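Local coordinates for translocator protein BipD (Burkholderia pseudomallei, PDB 2J9T) that is required for invasion of epithelial cells and survival within host cells, and probably regulates secretion of effectors BipB and BipC, at residues Ala55-Pro60 with Val157-Gln162; Gly70-Leu75 with Leu161-Ser166; Lys179-Ile184 with Lys230-Leu235. All blocks are in the same frame, centred on the assembly; numbering follows the deposited sequence.

How the contacts relate
Contacts 1 and 2 are two parts of one interface, with centres about 4 Å apart. They share L161 and Q162. Their other segments, 55-60 and 70-75, run beside each other, and R58 O lies 2.9 Å from R71 N, a probable backbone hydrogen bond. Contact 3 follows later in the chain. Its centre is about 13 Å from that of contact 1 and 14 Å from that of contact 2. V157 and K160 of contact 1 meet L183 of contact 3, and L161, Y164 and I165 meet I180. A boric acid molecule lies among the three contacts, near the end of helix 121-160 and beside helix 177-189.

Contact 1: Ala55-Pro60 with Val157-Gln162; sequences ASLRLP and VMSKLQ. With BO3 (boric acid), chain C.
Q162 NE2 faces R58 across the contact and is held by two carbonyls, M158 O and R71 O. It donates to M158 O one turn back at 2.9 Å, with an N-H...O angle of 155°. The oxygen lies close to the amide plane of Q162. The second bond goes to R71 O, in the loop beside R58. R58 O is also near, 3.3 Å from Q162 NE2, but the angle there is too poor for a hydrogen bond. Two bonds from one amide nitrogen probably fix the rotation of the group. The chain of Q162 is extended beyond CG (chi2 -178°), which carries the amide out to the 55-60 segment. P60 lies obliquely against its stem, with P60 CD 3.7 Å from Q162 CG. In fold terms, the chain leaving helix 41-56 is laid against the C-terminal turn of helix 121-160, a predicted coiled-coil helix. This is consistent with an N-terminal region that shields the coiled coil as an intramolecular chaperone. The rest of the contact is apolar. L57 points toward M158, but its CD1 is modelled too close to M158 CB, so the detail of this packing is doubtful. L59 reaches in with one branch, CD2, which touches CD2 of L161; these two side chains meet at about a right angle. The bent chain of M158 brings its CE to 4.2 Å from L59 CD2. F254 of helix 244-292 packs on both L59 and M158. R58 points away from the helix, and its NH1 bonds to D69 O. A boric acid molecule lies near K160 and L161, its exact placing doubtful.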
loop_
_atom_site.group_PDB
_atom_site.type_symbol
_atom_site.label_atom_id
_atom_site.label_comp_id
_atom_site.label_asym_id
_atom_site.label_seq_id
_atom_site.Cartn_x
_atom_site.Cartn_y
_atom_site.Cartn_z
ATOM N N ALA A 55 -1.567 10.949 4.719
ATOM C CA ALA A 55 -2.698 11.719 5.231
ATOM C C ALA A 55 -2.372 13.189 5.482
ATOM O O ALA A 55 -3.232 14.052 5.324
ATOM C CB ALA A 55 -3.248 11.079 6.480
ATOM N N SER A 56 -1.132 13.464 5.878
ATOM C CA SER A 56 -0.697 14.825 6.177
ATOM C C SER A 56 -0.556 15.712 4.935
ATOM O O SER A 56 -0.562 16.943 5.037
ATOM C CB SER A 56 0.606 14.804 6.976
ATOM O OG SER A 56 0.411 14.214 8.251
ATOM N N LEU A 57 -0.426 15.087 3.766
ATOM C CA LEU A 57 -0.344 15.829 2.511
ATOM C C LEU A 57 -1.561 16.746 2.417
ATOM O O LEU A 57 -2.676 16.354 2.765
ATOM C CB LEU A 57 -0.346 14.864 1.321
ATOM C CG LEU A 57 0.960 14.153 0.982
ATOM C CD1 LEU A 57 1.322 14.410 -0.467
ATOM C CD2 LEU A 57 2.072 14.612 1.910
ATOM N N ARG A 58 -1.346 17.967 1.951
ATOM C CA ARG A 58 -2.436 18.922 1.833
ATOM C C ARG A 58 -2.193 19.948 0.734
ATOM O O ARG A 58 -1.119 20.534 0.643
ATOM C CB ARG A 58 -2.683 19.619 3.168
ATOM C CG ARG A 58 -3.080 21.074 3.031
ATOM C CD ARG A 58 -3.307 21.710 4.382
ATOM N NE ARG A 58 -2.080 21.766 5.164
ATOM C CZ ARG A 58 -1.125 22.668 4.985
ATOM N NH1 ARG A 58 -1.260 23.596 4.052
ATOM N NH2 ARG A 58 -0.040 22.642 5.739
ATOM N N LEU A 59 -3.210 20.162 -0.092
ATOM C CA LEU A 59 -3.125 21.102 -1.199
ATOM C C LEU A 59 -3.151 22.538 -0.694
ATOM O O LEU A 59 -3.676 22.815 0.387
ATOM C CB LEU A 59 -4.289 20.872 -2.174
ATOM C CG LEU A 59 -4.277 19.571 -2.981
ATOM C CD1 LEU A 59 -5.559 19.424 -3.784
ATOM C CD2 LEU A 59 -3.059 19.497 -3.887
ATOM N N PRO A 60 -2.599 23.453 -1.487
ATOM C CA PRO A 60 -2.611 24.872 -1.135
ATOM C C PRO A 60 -4.057 25.349 -0.967
ATOM O O PRO A 60 -4.971 24.831 -1.613
ATOM C CB PRO A 60 -1.973 25.539 -2.359
ATOM C CG PRO A 60 -1.071 24.502 -2.917
ATOM C CD PRO A 60 -1.753 23.181 -2.665
ATOM N N VAL A 157 2.835 13.164 -6.767
ATOM C CA VAL A 157 2.089 14.150 -7.534
ATOM C C VAL A 157 1.446 15.124 -6.577
ATOM O O VAL A 157 1.351 16.313 -6.860
ATOM C CB VAL A 157 1.046 13.499 -8.439
ATOM C CG1 VAL A 157 1.701 12.492 -9.364
ATOM C CG2 VAL A 157 -0.036 12.848 -7.610
ATOM N N MET A 158 1.027 14.611 -5.427
ATOM C CA MET A 158 0.419 15.435 -4.389
ATOM C C MET A 158 1.349 16.562 -3.946
ATOM O O MET A 158 0.891 17.626 -3.541
ATOM C CB MET A 158 0.048 14.576 -3.179
ATOM C CG MET A 158 -1.447 14.430 -2.953
ATOM S SD MET A 158 -2.355 14.280 -4.495
ATOM C CE MET A 158 -3.754 15.347 -4.154
ATOM N N SER A 159 2.654 16.319 -4.003
ATOM C CA SER A 159 3.631 17.317 -3.589
ATOM C C SER A 159 4.108 18.180 -4.754
ATOM O O SER A 159 4.170 19.407 -4.646
ATOM C CB SER A 159 4.823 16.651 -2.914
ATOM O OG SER A 159 4.578 15.275 -2.706
ATOM N N LYS A 160 4.462 17.534 -5.859
ATOM C CA LYS A 160 4.951 18.247 -7.034
ATOM C C LYS A 160 3.881 19.172 -7.603
ATOM O O LYS A 160 4.162 20.316 -7.972
ATOM C CB LYS A 160 5.408 17.259 -8.106
ATOM C CG LYS A 160 6.866 16.859 -7.997
ATOM C CD LYS A 160 7.058 15.389 -8.344
ATOM C CE LYS A 160 8.440 15.121 -8.919
ATOM N NZ LYS A 160 8.357 14.410 -10.225
ATOM N N LEU A 161 2.657 18.664 -7.685
ATOM C CA LEU A 161 1.553 19.423 -8.251
ATOM C C LEU A 161 1.366 20.792 -7.592
ATOM O O LEU A 161 0.798 21.709 -8.191
ATOM C CB LEU A 161 0.258 18.588 -8.234
ATOM C CG LEU A 161 -0.912 18.873 -7.279
ATOM C CD1 LEU A 161 -1.847 17.666 -7.263
ATOM C CD2 LEU A 161 -0.457 19.200 -5.867
ATOM N N GLN A 162 1.883 20.935 -6.376
ATOM C CA GLN A 162 1.741 22.180 -5.624
ATOM C C GLN A 162 2.525 23.349 -6.214
ATOM O O GLN A 162 2.282 24.513 -5.870
ATOM C CB GLN A 162 2.092 21.964 -4.156
ATOM C CG GLN A 162 1.145 21.009 -3.458
ATOM C CD GLN A 162 1.460 20.844 -2.000
ATOM O OE1 GLN A 162 1.898 21.785 -1.341
ATOM N NE2 GLN A 162 1.212 19.651 -1.472
HETATM B B BO3 C . 3.150 18.444 -11.556
HETATM O O1 BO3 C . 3.667 19.027 -10.375
HETATM O O2 BO3 C . 3.731 18.748 -12.812
HETATM O O3 BO3 C . 2.073 17.529 -11.475
#

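Contact 2: Gly70-Leu75 with Leu161-Ser166; sequences GRRANL and LQDYIS. With BO3 (boric acid), chain C.
G70 and Q162 mark the closest approach of the two backbones, with their CA atoms 7.1 Å apart. Residues 70-75 have no regular structure. Residues 161-163 form a 3-10 turn, and Y164 N closes it on L161 O at 3.0 Å. From this turn Q162 reaches to the loop. Its NE2 donates to R71 O at 3.1 Å, with an N-H...O angle of 155°. The oxygen is in the amide plane of Q162, but the donor stands above the carbonyl plane of R71, not on a lone pair. The same amide bonds to M158 O. Its other arm, OE1, rests against the backbone of G70, 3.3 Å from G70 CA. R72 runs past Q162 in the opposite direction, with R72 NE 3.9 Å from Q162 CB. As modelled, R72 bends at chi2 toward D163 and forms a salt bridge with it. The atoms of that bridge are too close, so its edge-on detail is doubtful. The loop joins strand 66-68 to helix 76-101. The turn joins helix 121-160 to strand 165-167, where I165 packs on helices 177-189 and 244-292.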
loop_
_atom_site.group_PDB
_atom_site.type_symbol
_atom_site.label_atom_id
_atom_site.label_comp_id
_atom_site.label_asym_id
_atom_site.label_seq_id
_atom_site.Cartn_x
_atom_site.Cartn_y
_atom_site.Cartn_z
ATOM N N GLY A 70 0.821 24.486 0.960
ATOM C CA GLY A 70 0.419 23.121 1.261
ATOM C C GLY A 70 1.564 22.336 1.894
ATOM O O GLY A 70 2.640 22.880 2.149
ATOM N N ARG A 71 1.326 21.051 2.139
ATOM C CA ARG A 71 2.335 20.176 2.725
ATOM C C ARG A 71 2.777 19.087 1.749
ATOM O O ARG A 71 1.956 18.303 1.269
ATOM C CB ARG A 71 1.799 19.528 4.003
ATOM C CG ARG A 71 2.881 19.123 4.986
ATOM C CD ARG A 71 2.766 17.666 5.375
ATOM N NE ARG A 71 3.003 17.458 6.801
ATOM C CZ ARG A 71 3.568 16.369 7.313
ATOM N NH1 ARG A 71 3.965 15.383 6.516
ATOM N NH2 ARG A 71 3.732 16.263 8.623
ATOM N N ARG A 72 4.079 19.039 1.469
ATOM C CA ARG A 72 4.641 17.997 0.613
ATOM C C ARG A 72 4.919 16.759 1.464
ATOM O O ARG A 72 4.748 16.782 2.686
ATOM C CB ARG A 72 5.931 18.471 -0.055
ATOM C CG ARG A 72 5.874 19.888 -0.546
ATOM C CD ARG A 72 5.871 19.952 -2.051
ATOM N NE ARG A 72 5.536 21.289 -2.525
ATOM C CZ ARG A 72 6.095 21.873 -3.579
ATOM N NH1 ARG A 72 5.720 23.094 -3.938
ATOM N NH2 ARG A 72 7.022 21.233 -4.279
ATOM N N ALA A 73 5.344 15.678 0.826
ATOM C CA ALA A 73 5.587 14.444 1.555
ATOM C C ALA A 73 7.035 13.992 1.513
ATOM O O ALA A 73 7.756 14.263 0.554
ATOM C CB ALA A 73 4.675 13.341 1.046
ATOM N N ASN A 74 7.448 13.294 2.564
ATOM C CA ASN A 74 8.774 12.704 2.638
ATOM C C ASN A 74 8.643 11.327 2.000
ATOM O O ASN A 74 8.001 10.434 2.554
ATOM C CB ASN A 74 9.205 12.564 4.100
ATOM C CG ASN A 74 10.601 12.001 4.247
ATOM O OD1 ASN A 74 11.208 11.542 3.280
ATOM N ND2 ASN A 74 11.122 12.036 5.465
ATOM N N LEU A 75 9.172 11.189 0.793
ATOM C CA LEU A 75 9.036 9.955 0.042
ATOM C C LEU A 75 9.812 8.781 0.617
ATOM O O LEU A 75 9.461 7.632 0.376
ATOM C CB LEU A 75 9.382 10.179 -1.428
ATOM C CG LEU A 75 8.574 11.277 -2.118
ATOM C CD1 LEU A 75 8.882 11.314 -3.596
ATOM C CD2 LEU A 75 7.084 11.079 -1.885
ATOM N N LEU A 161 2.657 18.664 -7.685
ATOM C CA LEU A 161 1.553 19.423 -8.251
ATOM C C LEU A 161 1.366 20.792 -7.592
ATOM O O LEU A 161 0.798 21.709 -8.191
ATOM C CB LEU A 161 0.258 18.588 -8.234
ATOM C CG LEU A 161 -0.912 18.873 -7.279
ATOM C CD1 LEU A 161 -1.847 17.666 -7.263
ATOM C CD2 LEU A 161 -0.457 19.200 -5.867
ATOM N N GLN A 162 1.883 20.935 -6.376
ATOM C CA GLN A 162 1.741 22.180 -5.624
ATOM C C GLN A 162 2.525 23.349 -6.214
ATOM O O GLN A 162 2.282 24.513 -5.870
ATOM C CB GLN A 162 2.092 21.964 -4.156
ATOM C CG GLN A 162 1.145 21.009 -3.458
ATOM C CD GLN A 162 1.460 20.844 -2.000
ATOM O OE1 GLN A 162 1.898 21.785 -1.341
ATOM N NE2 GLN A 162 1.212 19.651 -1.472
ATOM N N ASP A 163 3.440 23.041 -7.128
ATOM C CA ASP A 163 4.215 24.077 -7.800
ATOM C C ASP A 163 3.367 24.755 -8.880
ATOM O O ASP A 163 3.729 25.812 -9.395
ATOM C CB ASP A 163 5.477 23.482 -8.434
ATOM C CG ASP A 163 6.416 22.867 -7.409
ATOM O OD1 ASP A 163 7.425 22.252 -7.821
ATOM O OD2 ASP A 163 6.138 22.989 -6.195
ATOM N N TYR A 164 2.240 24.137 -9.221
ATOM C CA TYR A 164 1.364 24.663 -10.258
ATOM C C TYR A 164 0.072 25.244 -9.695
ATOM O O TYR A 164 -0.877 25.497 -10.435
ATOM C CB TYR A 164 1.064 23.590 -11.304
ATOM C CG TYR A 164 2.304 22.959 -11.898
ATOM C CD1 TYR A 164 2.985 21.955 -11.227
ATOM C CD2 TYR A 164 2.805 23.382 -13.120
ATOM C CE1 TYR A 164 4.130 21.381 -11.760
ATOM C CE2 TYR A 164 3.951 22.813 -13.661
ATOM C CZ TYR A 164 4.603 21.806 -12.976
ATOM O OH TYR A 164 5.731 21.223 -13.508
ATOM N N ILE A 165 0.049 25.461 -8.382
ATOM C CA ILE A 165 -1.095 26.080 -7.713
ATOM C C ILE A 165 -0.573 27.255 -6.900
ATOM O O ILE A 165 0.185 27.069 -5.949
ATOM C CB ILE A 165 -1.865 25.083 -6.802
ATOM C CG1 ILE A 165 -2.591 24.032 -7.638
ATOM C CG2 ILE A 165 -2.860 25.831 -5.914
ATOM C CD1 ILE A 165 -2.840 22.755 -6.892
ATOM N N SER A 166 -0.950 28.466 -7.297
ATOM C CA SER A 166 -0.487 29.668 -6.615
ATOM C C SER A 166 -1.584 30.719 -6.473
ATOM O O SER A 166 -2.632 30.634 -7.113
ATOM C CB SER A 166 0.714 30.264 -7.350
ATOM O OG SER A 166 0.370 30.619 -8.680
HETATM B B BO3 C . 3.150 18.444 -11.556
HETATM O O1 BO3 C . 3.667 19.027 -10.375
HETATM O O2 BO3 C . 3.731 18.748 -12.812
HETATM O O3 BO3 C . 2.073 17.529 -11.475
#

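Contact 3: Lys179-Ile184 with Lys230-Leu235; sequences KIKALI and KMRDSL. With BO3 (boric acid), chain C.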
loop_
_atom_site.group_PDB
_atom_site.type_symbol
_atom_site.label_atom_id
_atom_site.label_comp_id
_atom_site.label_asym_id
_atom_site.label_seq_id
_atom_site.Cartn_x
_atom_site.Cartn_y
_atom_site.Cartn_z
ATOM N N LYS A 179 -0.508 20.947 -16.742
ATOM C CA LYS A 179 0.754 20.415 -16.249
ATOM C C LYS A 179 0.536 19.355 -15.162
ATOM O O LYS A 179 1.274 18.366 -15.095
ATOM C CB LYS A 179 1.649 21.547 -15.736
ATOM C CG LYS A 179 1.914 22.645 -16.766
ATOM C CD LYS A 179 3.290 23.270 -16.573
ATOM C CE LYS A 179 3.229 24.796 -16.655
ATOM N NZ LYS A 179 4.254 25.451 -15.787
ATOM N N ILE A 180 -0.487 19.558 -14.328
ATOM C CA ILE A 180 -0.829 18.597 -13.276
ATOM C C ILE A 180 -1.426 17.340 -13.911
ATOM O O ILE A 180 -1.098 16.215 -13.524
ATOM C CB ILE A 180 -1.810 19.204 -12.236
ATOM C CG1 ILE A 180 -1.194 20.415 -11.535
ATOM C CG2 ILE A 180 -2.230 18.157 -11.210
ATOM C CD1 ILE A 180 -2.101 21.018 -10.483
ATOM N N LYS A 181 -2.307 17.543 -14.887
ATOM C CA LYS A 181 -2.950 16.444 -15.605
ATOM C C LYS A 181 -1.903 15.520 -16.217
ATOM O O LYS A 181 -2.038 14.299 -16.179
ATOM C CB LYS A 181 -3.869 16.997 -16.703
ATOM C CG LYS A 181 -4.684 15.945 -17.425
ATOM C CD LYS A 181 -5.464 16.543 -18.582
ATOM C CE LYS A 181 -6.964 16.439 -18.347
ATOM N NZ LYS A 181 -7.533 15.171 -18.894
ATOM N N ALA A 182 -0.848 16.116 -16.767
ATOM C CA ALA A 182 0.237 15.360 -17.392
ATOM C C ALA A 182 0.969 14.487 -16.382
ATOM O O ALA A 182 1.418 13.390 -16.709
ATOM C CB ALA A 182 1.209 16.303 -18.070
ATOM N N LEU A 183 1.100 14.985 -15.160
ATOM C CA LEU A 183 1.783 14.245 -14.116
ATOM C C LEU A 183 0.929 13.098 -13.583
ATOM O O LEU A 183 1.442 12.008 -13.307
ATOM C CB LEU A 183 2.207 15.173 -12.981
ATOM C CG LEU A 183 3.506 14.784 -12.265
ATOM C CD1 LEU A 183 3.423 15.117 -10.774
ATOM C CD2 LEU A 183 3.839 13.294 -12.478
ATOM N N ILE A 184 -0.376 13.333 -13.451
ATOM C CA ILE A 184 -1.273 12.284 -12.989
ATOM C C ILE A 184 -1.335 11.181 -14.040
ATOM O O ILE A 184 -1.362 9.993 -13.710
ATOM C CB ILE A 184 -2.673 12.825 -12.658
ATOM C CG1 ILE A 184 -2.664 13.552 -11.316
ATOM C CG2 ILE A 184 -3.680 11.692 -12.608
ATOM C CD1 ILE A 184 -3.720 14.611 -11.205
ATOM N N LYS A 230 -10.428 9.890 -12.066
ATOM C CA LYS A 230 -11.336 10.917 -11.567
ATOM C C LYS A 230 -10.551 12.189 -11.243
ATOM O O LYS A 230 -10.969 13.293 -11.593
ATOM C CB LYS A 230 -12.074 10.418 -10.326
ATOM C CG LYS A 230 -13.170 9.416 -10.623
ATOM C CD LYS A 230 -14.534 10.078 -10.638
ATOM C CE LYS A 230 -15.642 9.081 -10.319
ATOM N NZ LYS A 230 -15.385 7.740 -10.918
ATOM N N MET A 231 -9.394 12.018 -10.608
ATOM C CA MET A 231 -8.536 13.150 -10.251
ATOM C C MET A 231 -8.028 13.871 -11.494
ATOM O O MET A 231 -8.068 15.101 -11.572
ATOM C CB MET A 231 -7.349 12.681 -9.410
ATOM C CG MET A 231 -7.716 12.226 -8.006
ATOM S SD MET A 231 -6.288 11.556 -7.127
ATOM C CE MET A 231 -6.306 12.551 -5.641
ATOM N N ARG A 232 -7.547 13.092 -12.458
ATOM C CA ARG A 232 -7.023 13.625 -13.710
ATOM C C ARG A 232 -8.100 14.342 -14.514
ATOM O O ARG A 232 -7.846 15.385 -15.117
ATOM C CB ARG A 232 -6.412 12.492 -14.545
ATOM C CG ARG A 232 -6.127 12.851 -15.995
ATOM C CD ARG A 232 -7.095 12.151 -16.931
ATOM N NE ARG A 232 -6.573 10.876 -17.400
ATOM C CZ ARG A 232 -7.329 9.873 -17.832
ATOM N NH1 ARG A 232 -6.765 8.746 -18.239
ATOM N NH2 ARG A 232 -8.646 9.993 -17.859
ATOM N N ASP A 233 -9.301 13.772 -14.521
ATOM C CA ASP A 233 -10.421 14.320 -15.285
ATOM C C ASP A 233 -11.045 15.557 -14.635
ATOM O O ASP A 233 -11.941 16.180 -15.209
ATOM C CB ASP A 233 -11.499 13.244 -15.494
ATOM C CG ASP A 233 -11.135 12.247 -16.585
ATOM O OD1 ASP A 233 -10.024 12.350 -17.149
ATOM O OD2 ASP A 233 -11.964 11.362 -16.878
ATOM N N SER A 234 -10.588 15.898 -13.432
ATOM C CA SER A 234 -11.144 17.036 -12.690
ATOM C C SER A 234 -10.404 18.341 -12.963
ATOM O O SER A 234 -10.933 19.423 -12.732
ATOM C CB SER A 234 -11.141 16.748 -11.180
ATOM O OG SER A 234 -9.828 16.806 -10.640
ATOM N N LEU A 235 -9.168 18.227 -13.424
ATOM C CA LEU A 235 -8.320 19.384 -13.671
ATOM C C LEU A 235 -8.828 20.303 -14.784
ATOM O O LEU A 235 -9.484 19.859 -15.727
ATOM C CB LEU A 235 -6.892 18.932 -13.986
ATOM C CG LEU A 235 -6.010 18.512 -12.812
ATOM C CD1 LEU A 235 -6.453 19.195 -11.546
ATOM C CD2 LEU A 235 -6.019 17.006 -12.650
HETATM B B BO3 C . 3.150 18.444 -11.556
HETATM O O1 BO3 C . 3.667 19.027 -10.375
HETATM O O2 BO3 C . 3.731 18.748 -12.812
HETATM O O3 BO3 C . 2.073 17.529 -11.475
#
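I184 and L235 meet tip to tip, with I184 CD1 3.6 Å from L235 CD2. L235 points toward helix 177-189 and touches both I184 and I180. I180 meets it at about a right angle, through CG2 at 4.1 Å from L235 CG. The other branch of I184 serves a second partner. Its CG2, opposite the backbone N with CG1 beside it (chi1 -77°), rests on CB of R232. M231 adds its backbone carbon and CB near I184 CD1; the end of its side chain leads away. Outward from this centre come the stems of two basic residues. K181 lies obliquely against R232, and K181 CG is 3.7 Å from R232 CG. Bends at chi3 and chi4 then bring K181 NZ to 3.6 Å from R232 CD. At the edge, R232 turns to its neighbour D233. R232 NH2 donates to D233 OD1 at 2.8 Å, nearly straight at 173°. The bond lies within the guanidinium plane and meets OD1 on its syn side, but tilted from the carboxylate plane. K181 NZ is 4.1 Å from the same D233 OD1, too far for a salt bridge, though the carboxylate probably still eases the crowding of like charges. R232 NH1 bonds to Q185 OE1 further along helix 177-189. M231 O accepts from both N and OG of S234. The contact joins helix 177-189 to helix 226-232 and the residues after it. Both lie against the long helices with predicted coiled-coil regions: L183 and M231 touch helix 121-160, while S234 and L235 touch F254 and W250 of helix 244-292.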